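Local coordinates for protein aminopeptidase (Aneurinibacillus sp. AM-1, PDB 5IB9) that probably acts as a zinc-dependent aminopeptidase, removing residues from the amino termini of peptides, and carries a protease-associated domain beside its catalytic domain, at residues Ala128-Asn133 with Val142-Asn147; Thr262-Ile267 with Ser394-Ala399; Lys281-Leu286 with His352-Pro357; Met313-Gly318 with Arg322-Gly327. All blocks are in the same frame, centred on the assembly; numbering follows the deposited sequence.

Contact 1: Ala128-Asn133 with Val142-Asn147; sequences ADKVRN and VIIYNN
Val131 and Lys130 on helix 127-136 rest on Val142 and Ile144 of strand 141-145, the helix-on-strand packing of a beta-alpha-beta unit (strand 117-121, helix 127-136, strand 141-145) in the PA domain. The axes of helix segment 128-133 and strand segment 142-145 run at 144° and approach to 9.4 Å.

The apolar contacts centre on Val131. Its CG2 lies 4.3 Å from Val142 CG1 and also meets Ile144 CD1 at 4.2 Å, bridging two residues whose side chains rise from the same face of the strand. With CG1 anti to the backbone N (chi1 176°), Val131 leaves CG2 to make both touches, while Val142 CG2 reaches the helix backbone itself, 4.2 Å from Val131 CA. Lys130 contributes its aliphatic stem: CD passes 4.3 Å from Ile144 CD1. Beyond that point the chain turns polar, and NZ is gripped by three carbonyl oxygens, those of Gln121, Leu102 and Gly123, so the buried ammonium has its hydrogen-bonding partners.

Polar pairing of another kind belongs to the helix surface turned from the strand. Arg132 NH2 donates to Asp129 OD2 at 2.8 Å in a salt bridge that lies in the guanidinium plane but comes down from above the carboxylate plane, and NH1 forms a second salt bridge with Asp160. One face of this guanidinium is met off-centre by Ala128 O, 3.5 Å above its plane.

Contact 2: Thr262-Ile267 with Ser394-Ala399; sequences TELRFI and SAVYQA
In the alpha/beta fold of the M28 peptidase domain, the last long helix, 382-400, is laid against strand 263-269, and Leu264 and Val396 make the apolar touch between them. The two side chains reach toward each other tip to tip, Leu264 CD2 lying 3.7 Å from Val396 CG1. Val396 offers this methyl because CG1 stands anti to its backbone N (chi1 166°), pointing out of the helix to the strand. Ala399 also packs on Ile223 of the adjacent parallel strand 222-228, which Leu264 touches too, so the helix meets both strands.

The second touch lies where the strand begins and the helix nears its end. Here Thr262 CA is 7.2 Å from Ala399 CA, and Thr262 OG1 approaches Ala399 O to 3.4 Å. Within three turns before Val396 on the same helix, Asp390 and Asp386 bind zinc.

On the strand away from the helix, Arg265, whose guanidinium also pairs with Glu290, grips Glu263 side-on, with NE and NH2 both bonded to Glu263 OE2 from the same face of the carboxylate, about 30° out of its plane; NE comes from the anti side at 2.8 Å, and NH2 reaches OE2 from the syn side at 2.9 Å.

Contact 3: Lys281-Leu286 with His352-Pro357; sequences KYAASL and HALGIP
Leu354 CD1 is at the middle of this contact, where the Schellman motif ending helix 348-352 is pressed against the turn that follows helix 277-283 in the M28 peptidase domain. It touches Ala283 CB at 4.0 Å and lies 3.8 Å from Ala283 O. Leu354 CG stands anti to the carbonyl carbon (chi1 -67°), which sends CD1 toward Ala283. Leu286 slants across Leu354, its CD1 4.1 Å from Leu354 CD1 and 4.4 Å from Ile356 CD1. Behind this first shell, Ile291 of helix 288-293 packs on Leu286, Leu354 and Ile356 alike.

Gly355 has positive phi (88°), where a side chain would collide with the carbonyl oxygen of Leu354, and its N bonds back to His352 O; on either side of it Leu354 and Ile356 both point toward the facing segment. On that segment a type I turn runs from Ala283 to Leu286.

Farther out lies the dimer interface, where Ala284 O accepts a hydrogen bond from Gln58 of the second subunit and Ser285 packs on Ser285 of that subunit. Ser285 doubly grips Tyr282 O, by N at 2.9 Å and OG at 2.7 Å, the OG bond lying in the carbonyl plane on a lone pair.

Contact 4: Met313-Gly318 with Arg322-Gly327; sequences MYTIDG and RVTDLG
Met313 reaches from its strand obliquely across Thr324, and each step beyond the backbone can be followed. Its CB begins beside the threonine methyl, 4.0 Å from Thr324 CG2. CG, set anti to the carbonyl carbon (chi1 -60°), carries the chain on to the sulfur, which rides over the helix backbone: SD is 3.7 Å from Thr324 CA and 3.9 Å from Gly327 CA. A bend at chi3 (-67°) then folds CE down beside Thr324, where it meets Thr324 O at 3.4 Å and Thr324 CB at 3.7 Å.

The sulfur lies so near the helix because Gly327 has no side chain; a CB on it would come within 2.6 Å of Met313 SD, too near for both to fit. Strand 310-315 and helix 322-334 are the first two elements of a beta-alpha-beta unit in the M28 peptidase domain, and their short axes run nearly antiparallel, at 170°. Cutting the Met313 side chain back to an alanine removes CG, SD and CE, and would probably open a gap over Thr324 and Gly327 between strand and helix.

Two residues further along the strand, on the same side, Thr315 meets Thr324 methyl to methyl, the side chains at about a right angle, with CG2 of Thr315 3.5 Å from CG2 of Thr324. The hydroxyls serve other partners: Thr315 OG1 bonds Lys319 O, while Thr324 OG1 accepts from Asn321 N and is hydrogen-bonded to Tyr412 OH.

Contact 1 closes first along the chain and stands alone in the PA domain, its centre 31 to 43 Å from the others. Contacts 2, 3 and 4 share the M28 peptidase domain and are nested: contact 4 lies inside the loop closed by contact 3, which lies inside that of contact 2. Their centres are 15 to 17 Å apart and they touch. Strand 263-269 of contact 2 is followed in the chain by helix 277-283 of contact 3, and Arg265 NH1 lies 3.0 Å from Tyr282 OH; Ala395 packs on Leu326, and Pro357 on Val323. The three peptidase contacts thus adjoin one another, whereas contact 1 lies apart from them.

Contact 1: Ala128-Asn133 with Val142-Asn147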
# COMPACT_ATOMS: atom_id res chain seq x y z
N ALA A 128 -4.78 6.66 -18.28
CA ALA A 128 -4.24 5.32 -18.05
C ALA A 128 -4.90 4.17 -18.83
O ALA A 128 -4.21 3.34 -19.41
CB ALA A 128 -4.30 5.00 -16.51
N ASP A 129 -6.22 4.06 -18.77
CA ASP A 129 -6.87 2.94 -19.45
C ASP A 129 -6.81 2.99 -20.99
O ASP A 129 -6.63 1.98 -21.63
CB ASP A 129 -8.32 2.82 -19.01
CG ASP A 129 -8.48 1.96 -17.75
OD1 ASP A 129 -9.63 1.97 -17.24
OD2 ASP A 129 -7.50 1.29 -17.29
N LYS A 130 -6.94 4.19 -21.53
CA LYS A 130 -6.78 4.44 -22.99
C LYS A 130 -5.43 3.96 -23.40
O LYS A 130 -5.33 3.23 -24.37
CB LYS A 130 -6.91 5.93 -23.29
CG LYS A 130 -8.30 6.50 -23.13
CD LYS A 130 -8.16 8.02 -23.07
CE LYS A 130 -9.47 8.85 -22.77
NZ LYS A 130 -10.55 8.61 -23.79
N VAL A 131 -4.37 4.31 -22.66
CA VAL A 131 -3.03 3.82 -23.02
C VAL A 131 -2.93 2.28 -22.92
O VAL A 131 -2.36 1.59 -23.80
CB VAL A 131 -1.93 4.56 -22.20
CG1 VAL A 131 -0.56 3.98 -22.49
CG2 VAL A 131 -1.96 6.04 -22.52
N ARG A 132 -3.41 1.71 -21.81
CA ARG A 132 -3.32 0.25 -21.67
C ARG A 132 -4.16 -0.50 -22.73
O ARG A 132 -3.71 -1.49 -23.30
CB ARG A 132 -3.74 -0.18 -20.25
CG ARG A 132 -2.64 -0.07 -19.19
CD ARG A 132 -3.17 -0.66 -17.86
NE ARG A 132 -4.21 0.20 -17.33
CZ ARG A 132 -4.05 1.03 -16.30
NH1 ARG A 132 -2.88 1.08 -15.62
NH2 ARG A 132 -5.07 1.80 -15.92
N ASN A 133 -5.36 -0.01 -23.00
CA ASN A 133 -6.22 -0.65 -24.03
C ASN A 133 -5.53 -0.71 -25.40
O ASN A 133 -5.54 -1.76 -26.06
CB ASN A 133 -7.58 0.05 -24.13
CG ASN A 133 -8.43 -0.06 -22.85
OD1 ASN A 133 -9.28 0.80 -22.59
ND2 ASN A 133 -8.13 -1.07 -22.01
N VAL A 142 0.90 6.30 -28.09
CA VAL A 142 -0.49 6.79 -28.03
C VAL A 142 -0.44 8.31 -28.06
O VAL A 142 0.40 8.94 -27.42
CB VAL A 142 -1.23 6.32 -26.77
CG1 VAL A 142 -2.44 7.03 -26.63
CG2 VAL A 142 -1.44 4.79 -26.83
N ILE A 143 -1.26 8.90 -28.94
CA ILE A 143 -1.46 10.34 -28.94
C ILE A 143 -2.89 10.61 -28.50
O ILE A 143 -3.88 10.10 -29.08
CB ILE A 143 -1.22 10.97 -30.31
CG1 ILE A 143 0.23 10.83 -30.74
CG2 ILE A 143 -1.70 12.46 -30.34
CD1 ILE A 143 0.41 10.98 -32.29
N ILE A 144 -3.05 11.33 -27.38
CA ILE A 144 -4.36 11.61 -26.88
C ILE A 144 -4.66 13.09 -27.19
O ILE A 144 -3.79 13.98 -27.04
CB ILE A 144 -4.48 11.31 -25.34
CG1 ILE A 144 -4.18 9.84 -25.06
CG2 ILE A 144 -5.90 11.63 -24.94
CD1 ILE A 144 -4.12 9.50 -23.62
N TYR A 145 -5.85 13.36 -27.72
CA TYR A 145 -6.17 14.74 -28.04
C TYR A 145 -7.31 15.31 -27.19
O TYR A 145 -8.27 14.59 -26.77
CB TYR A 145 -6.43 14.96 -29.54
CG TYR A 145 -7.63 14.26 -30.15
CD1 TYR A 145 -8.81 14.95 -30.38
CD2 TYR A 145 -7.53 12.94 -30.63
CE1 TYR A 145 -9.90 14.34 -31.00
CE2 TYR A 145 -8.63 12.29 -31.25
CZ TYR A 145 -9.81 13.02 -31.47
OH TYR A 145 -10.93 12.44 -32.06
N ASN A 146 -7.19 16.61 -26.93
CA ASN A 146 -8.05 17.29 -25.94
C ASN A 146 -9.54 17.33 -26.30
O ASN A 146 -9.94 17.24 -27.49
CB ASN A 146 -7.50 18.68 -25.58
CG ASN A 146 -7.75 19.05 -24.11
OD1 ASN A 146 -8.52 18.38 -23.40
ND2 ASN A 146 -7.12 20.13 -23.69
N ASN A 147 -10.31 17.46 -25.22
CA ASN A 147 -11.76 17.44 -25.15
C ASN A 147 -12.31 18.84 -25.16
O ASN A 147 -13.53 19.02 -25.18
CB ASN A 147 -12.17 16.88 -23.79
CG ASN A 147 -13.18 15.79 -23.90
OD1 ASN A 147 -13.43 15.06 -22.95
ND2 ASN A 147 -13.76 15.63 -25.10

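Contact 2: Thr262-Ile267 with Ser394-Ala399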
# COMPACT_ATOMS: atom_id res chain seq x y z
N THR A 262 -13.06 14.73 23.02
CA THR A 262 -12.97 13.99 21.74
C THR A 262 -11.51 14.09 21.28
O THR A 262 -10.90 15.18 21.27
CB THR A 262 -13.85 14.71 20.72
OG1 THR A 262 -15.23 14.67 21.17
CG2 THR A 262 -13.82 14.08 19.31
N GLU A 263 -10.95 12.94 20.83
CA GLU A 263 -9.58 12.86 20.39
C GLU A 263 -9.49 13.63 19.05
O GLU A 263 -10.35 13.40 18.18
CB GLU A 263 -9.23 11.41 20.14
CG GLU A 263 -7.81 11.30 19.55
CD GLU A 263 -7.35 9.82 19.59
OE1 GLU A 263 -7.70 9.02 20.55
OE2 GLU A 263 -6.56 9.45 18.72
N LEU A 264 -8.50 14.52 18.94
CA LEU A 264 -8.35 15.28 17.67
C LEU A 264 -7.02 14.91 17.09
O LEU A 264 -5.99 14.89 17.79
CB LEU A 264 -8.42 16.80 18.05
CG LEU A 264 -9.69 17.28 18.65
CD1 LEU A 264 -9.64 18.78 18.93
CD2 LEU A 264 -10.83 17.03 17.79
N ARG A 265 -7.03 14.59 15.80
CA ARG A 265 -5.78 14.30 15.10
C ARG A 265 -5.62 15.34 14.04
O ARG A 265 -6.46 15.38 13.09
CB ARG A 265 -5.83 12.89 14.45
CG ARG A 265 -6.08 11.76 15.53
CD ARG A 265 -6.06 10.41 14.90
NE ARG A 265 -6.24 9.44 15.97
CZ ARG A 265 -6.17 8.14 15.73
NH1 ARG A 265 -5.87 7.60 14.52
NH2 ARG A 265 -6.34 7.37 16.75
N PHE A 266 -4.55 16.09 14.10
CA PHE A 266 -4.23 17.15 13.11
C PHE A 266 -3.15 16.60 12.24
O PHE A 266 -2.09 16.17 12.72
CB PHE A 266 -3.74 18.42 13.86
CG PHE A 266 -4.77 19.05 14.77
CD1 PHE A 266 -5.63 19.99 14.26
CD2 PHE A 266 -4.85 18.61 16.07
CE1 PHE A 266 -6.61 20.57 15.03
CE2 PHE A 266 -5.79 19.26 16.95
CZ PHE A 266 -6.67 20.20 16.41
N ILE A 267 -3.43 16.54 10.91
CA ILE A 267 -2.54 15.80 10.05
C ILE A 267 -2.20 16.64 8.80
O ILE A 267 -3.11 17.24 8.18
CB ILE A 267 -3.16 14.42 9.58
CG1 ILE A 267 -3.64 13.66 10.78
CG2 ILE A 267 -2.11 13.68 8.74
CD1 ILE A 267 -4.26 12.31 10.35
N SER A 394 -14.86 26.08 15.00
CA SER A 394 -16.15 26.00 15.75
C SER A 394 -16.94 24.75 15.45
O SER A 394 -17.58 24.23 16.37
CB SER A 394 -17.02 27.22 15.45
OG SER A 394 -16.26 28.37 15.93
N ALA A 395 -16.85 24.26 14.19
CA ALA A 395 -17.52 22.99 13.82
C ALA A 395 -16.88 21.84 14.60
O ALA A 395 -17.63 21.03 15.19
CB ALA A 395 -17.43 22.69 12.31
N VAL A 396 -15.55 21.82 14.64
CA VAL A 396 -14.88 20.77 15.37
C VAL A 396 -15.20 20.89 16.89
O VAL A 396 -15.51 19.90 17.55
CB VAL A 396 -13.40 20.81 15.14
CG1 VAL A 396 -12.60 19.91 16.17
CG2 VAL A 396 -13.06 20.38 13.66
N TYR A 397 -15.14 22.13 17.38
CA TYR A 397 -15.35 22.26 18.84
C TYR A 397 -16.76 22.03 19.23
O TYR A 397 -17.05 21.68 20.39
CB TYR A 397 -14.97 23.69 19.19
CG TYR A 397 -14.92 23.98 20.67
CD1 TYR A 397 -14.02 23.30 21.47
CD2 TYR A 397 -15.70 24.96 21.19
CE1 TYR A 397 -13.88 23.62 22.88
CE2 TYR A 397 -15.60 25.26 22.59
CZ TYR A 397 -14.73 24.59 23.39
OH TYR A 397 -14.67 24.93 24.80
N GLN A 398 -17.73 22.20 18.30
CA GLN A 398 -19.10 21.85 18.65
C GLN A 398 -19.15 20.37 19.15
O GLN A 398 -19.91 20.03 20.06
CB GLN A 398 -20.03 21.98 17.46
CG GLN A 398 -21.56 21.65 17.74
CD GLN A 398 -22.49 22.28 16.77
OE1 GLN A 398 -22.13 23.26 16.06
NE2 GLN A 398 -23.70 21.74 16.66
N ALA A 399 -18.35 19.49 18.53
CA ALA A 399 -18.26 18.09 19.02
C ALA A 399 -17.17 17.99 20.09
O ALA A 399 -17.43 17.31 21.16
CB ALA A 399 -17.92 17.13 17.80

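Contact 3: Lys281-Leu286 with His352-Pro357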
# COMPACT_ATOMS: atom_id res chain seq x y z
N LYS A 281 -2.02 6.24 2.53
CA LYS A 281 -1.13 5.51 3.45
C LYS A 281 -1.57 5.78 4.85
O LYS A 281 -1.46 4.87 5.66
CB LYS A 281 0.34 5.89 3.25
CG LYS A 281 0.88 5.52 1.87
CD LYS A 281 1.22 4.03 1.74
CE LYS A 281 1.82 3.86 0.30
NZ LYS A 281 1.95 2.41 -0.02
N TYR A 282 -2.06 6.95 5.21
CA TYR A 282 -2.48 7.14 6.61
C TYR A 282 -3.79 6.36 6.91
O TYR A 282 -3.91 5.69 7.91
CB TYR A 282 -2.65 8.63 6.92
CG TYR A 282 -3.08 8.78 8.38
CD1 TYR A 282 -2.12 8.66 9.42
CD2 TYR A 282 -4.41 8.99 8.71
CE1 TYR A 282 -2.53 8.66 10.71
CE2 TYR A 282 -4.85 8.98 9.99
CZ TYR A 282 -3.86 8.85 10.96
OH TYR A 282 -4.26 8.83 12.33
N ALA A 283 -4.79 6.46 6.04
CA ALA A 283 -6.04 5.67 6.16
C ALA A 283 -5.71 4.21 6.28
O ALA A 283 -6.36 3.55 7.11
CB ALA A 283 -6.87 5.96 4.89
N ALA A 284 -4.71 3.73 5.54
CA ALA A 284 -4.38 2.25 5.66
C ALA A 284 -3.76 1.93 6.99
O ALA A 284 -3.68 0.68 7.32
CB ALA A 284 -3.45 1.86 4.57
N SER A 285 -3.33 2.88 7.78
CA SER A 285 -2.77 2.56 9.12
C SER A 285 -3.83 2.39 10.21
O SER A 285 -3.45 2.01 11.36
CB SER A 285 -1.77 3.66 9.56
OG SER A 285 -2.46 4.83 10.02
N LEU A 286 -5.05 2.80 9.98
CA LEU A 286 -6.10 2.78 10.99
C LEU A 286 -6.61 1.37 11.31
O LEU A 286 -6.77 0.56 10.38
CB LEU A 286 -7.28 3.65 10.53
CG LEU A 286 -6.89 5.13 10.27
CD1 LEU A 286 -8.09 5.90 9.75
CD2 LEU A 286 -6.32 5.73 11.65
N HIS A 352 -13.48 9.07 3.08
CA HIS A 352 -14.75 8.60 2.56
C HIS A 352 -14.65 7.12 2.12
O HIS A 352 -15.62 6.35 2.36
CB HIS A 352 -15.13 9.51 1.42
CG HIS A 352 -16.38 9.07 0.78
ND1 HIS A 352 -17.61 9.51 1.22
CD2 HIS A 352 -16.59 8.27 -0.29
CE1 HIS A 352 -18.55 8.96 0.46
NE2 HIS A 352 -17.97 8.14 -0.40
N ALA A 353 -13.52 6.71 1.64
CA ALA A 353 -13.37 5.36 1.10
C ALA A 353 -13.50 4.37 2.24
O ALA A 353 -13.89 3.21 2.02
CB ALA A 353 -12.04 5.22 0.47
N LEU A 354 -13.21 4.76 3.48
CA LEU A 354 -13.40 3.88 4.66
C LEU A 354 -14.76 3.96 5.30
O LEU A 354 -14.95 3.31 6.33
CB LEU A 354 -12.31 4.23 5.66
CG LEU A 354 -10.87 3.90 5.26
CD1 LEU A 354 -10.04 4.21 6.50
CD2 LEU A 354 -10.73 2.42 4.90
N GLY A 355 -15.70 4.75 4.73
CA GLY A 355 -16.96 4.95 5.44
C GLY A 355 -16.98 6.09 6.43
O GLY A 355 -17.98 6.28 7.10
N ILE A 356 -15.89 6.88 6.53
CA ILE A 356 -15.86 7.91 7.56
C ILE A 356 -16.48 9.17 6.94
O ILE A 356 -16.17 9.52 5.81
CB ILE A 356 -14.41 8.19 7.86
CG1 ILE A 356 -13.77 6.98 8.56
CG2 ILE A 356 -14.28 9.46 8.81
CD1 ILE A 356 -12.21 7.04 8.78
N PRO A 357 -17.39 9.83 7.68
CA PRO A 357 -17.95 11.11 7.15
C PRO A 357 -16.83 12.13 6.84
O PRO A 357 -16.00 12.33 7.73
CB PRO A 357 -18.89 11.61 8.29
CG PRO A 357 -19.19 10.37 9.19
CD PRO A 357 -17.85 9.55 9.06

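Contact 4: Met313-Gly318 with Arg322-Gly327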
# COMPACT_ATOMS: atom_id res chain seq x y z
N MET A 313 -18.51 23.38 1.05
CA MET A 313 -18.04 22.06 1.55
C MET A 313 -18.31 21.03 0.47
O MET A 313 -19.42 20.92 0.04
CB MET A 313 -18.89 21.67 2.72
CG MET A 313 -18.81 22.66 3.85
SD MET A 313 -19.83 22.30 5.31
CE MET A 313 -21.51 22.50 4.61
N TYR A 314 -17.32 20.20 0.10
CA TYR A 314 -17.55 19.20 -0.92
C TYR A 314 -17.47 17.80 -0.31
O TYR A 314 -16.57 17.47 0.47
CB TYR A 314 -16.48 19.27 -1.98
CG TYR A 314 -16.65 20.37 -3.01
CD1 TYR A 314 -17.86 20.59 -3.64
CD2 TYR A 314 -15.60 21.20 -3.29
CE1 TYR A 314 -17.98 21.66 -4.59
CE2 TYR A 314 -15.71 22.30 -4.26
CZ TYR A 314 -16.89 22.44 -4.90
OH TYR A 314 -17.06 23.50 -5.81
N THR A 315 -18.42 16.93 -0.70
CA THR A 315 -18.37 15.57 -0.30
C THR A 315 -18.23 14.67 -1.57
O THR A 315 -18.64 15.10 -2.69
CB THR A 315 -19.57 15.09 0.54
OG1 THR A 315 -20.71 15.18 -0.33
CG2 THR A 315 -19.77 16.03 1.73
N ILE A 316 -17.72 13.47 -1.40
CA ILE A 316 -17.45 12.60 -2.59
C ILE A 316 -18.74 12.21 -3.28
O ILE A 316 -18.70 12.19 -4.54
CB ILE A 316 -16.72 11.32 -2.09
CG1 ILE A 316 -15.34 11.68 -1.46
CG2 ILE A 316 -16.55 10.29 -3.21
CD1 ILE A 316 -14.44 12.57 -2.27
N ASP A 317 -19.77 11.88 -2.48
CA ASP A 317 -21.06 11.46 -3.04
C ASP A 317 -22.05 12.60 -3.20
O ASP A 317 -23.20 12.33 -3.55
CB ASP A 317 -21.61 10.29 -2.22
CG ASP A 317 -21.65 10.57 -0.74
OD1 ASP A 317 -21.90 9.58 0.03
OD2 ASP A 317 -21.45 11.75 -0.32
N GLY A 318 -21.68 13.86 -2.94
CA GLY A 318 -22.68 14.95 -2.98
C GLY A 318 -23.83 14.83 -1.99
O GLY A 318 -24.85 15.52 -2.16
N ARG A 322 -22.08 14.11 8.69
CA ARG A 322 -21.90 14.80 9.95
C ARG A 322 -20.92 15.99 9.83
O ARG A 322 -21.09 16.98 10.47
CB ARG A 322 -21.44 13.82 11.01
CG ARG A 322 -21.22 14.48 12.44
CD ARG A 322 -20.69 13.54 13.47
NE ARG A 322 -21.62 12.46 13.73
CZ ARG A 322 -21.44 11.23 13.34
NH1 ARG A 322 -20.39 10.86 12.66
NH2 ARG A 322 -22.36 10.37 13.62
N VAL A 323 -19.94 15.86 8.95
CA VAL A 323 -18.97 16.98 8.85
C VAL A 323 -19.69 18.18 8.18
O VAL A 323 -19.47 19.35 8.59
CB VAL A 323 -17.76 16.54 7.99
CG1 VAL A 323 -16.79 17.73 7.70
CG2 VAL A 323 -16.96 15.51 8.75
N THR A 324 -20.45 17.96 7.11
CA THR A 324 -21.14 19.10 6.50
C THR A 324 -22.22 19.63 7.45
O THR A 324 -22.47 20.88 7.45
CB THR A 324 -21.73 18.88 5.11
OG1 THR A 324 -22.79 17.88 5.22
CG2 THR A 324 -20.65 18.40 4.17
N ASP A 325 -22.83 18.78 8.28
CA ASP A 325 -23.79 19.32 9.27
C ASP A 325 -23.12 20.25 10.27
O ASP A 325 -23.67 21.31 10.66
CB ASP A 325 -24.49 18.17 10.02
CG ASP A 325 -25.46 17.41 9.19
OD1 ASP A 325 -25.92 17.86 8.15
OD2 ASP A 325 -25.81 16.28 9.65
N LEU A 326 -21.91 19.87 10.74
CA LEU A 326 -21.20 20.68 11.76
C LEU A 326 -20.69 21.98 11.08
O LEU A 326 -20.77 23.02 11.71
CB LEU A 326 -20.00 19.92 12.34
CG LEU A 326 -20.41 18.84 13.35
CD1 LEU A 326 -19.18 17.84 13.54
CD2 LEU A 326 -21.02 19.41 14.70
N GLY A 327 -20.21 21.88 9.81
CA GLY A 327 -19.70 23.06 9.09
C GLY A 327 -20.87 24.00 8.84
O GLY A 327 -20.69 25.24 9.10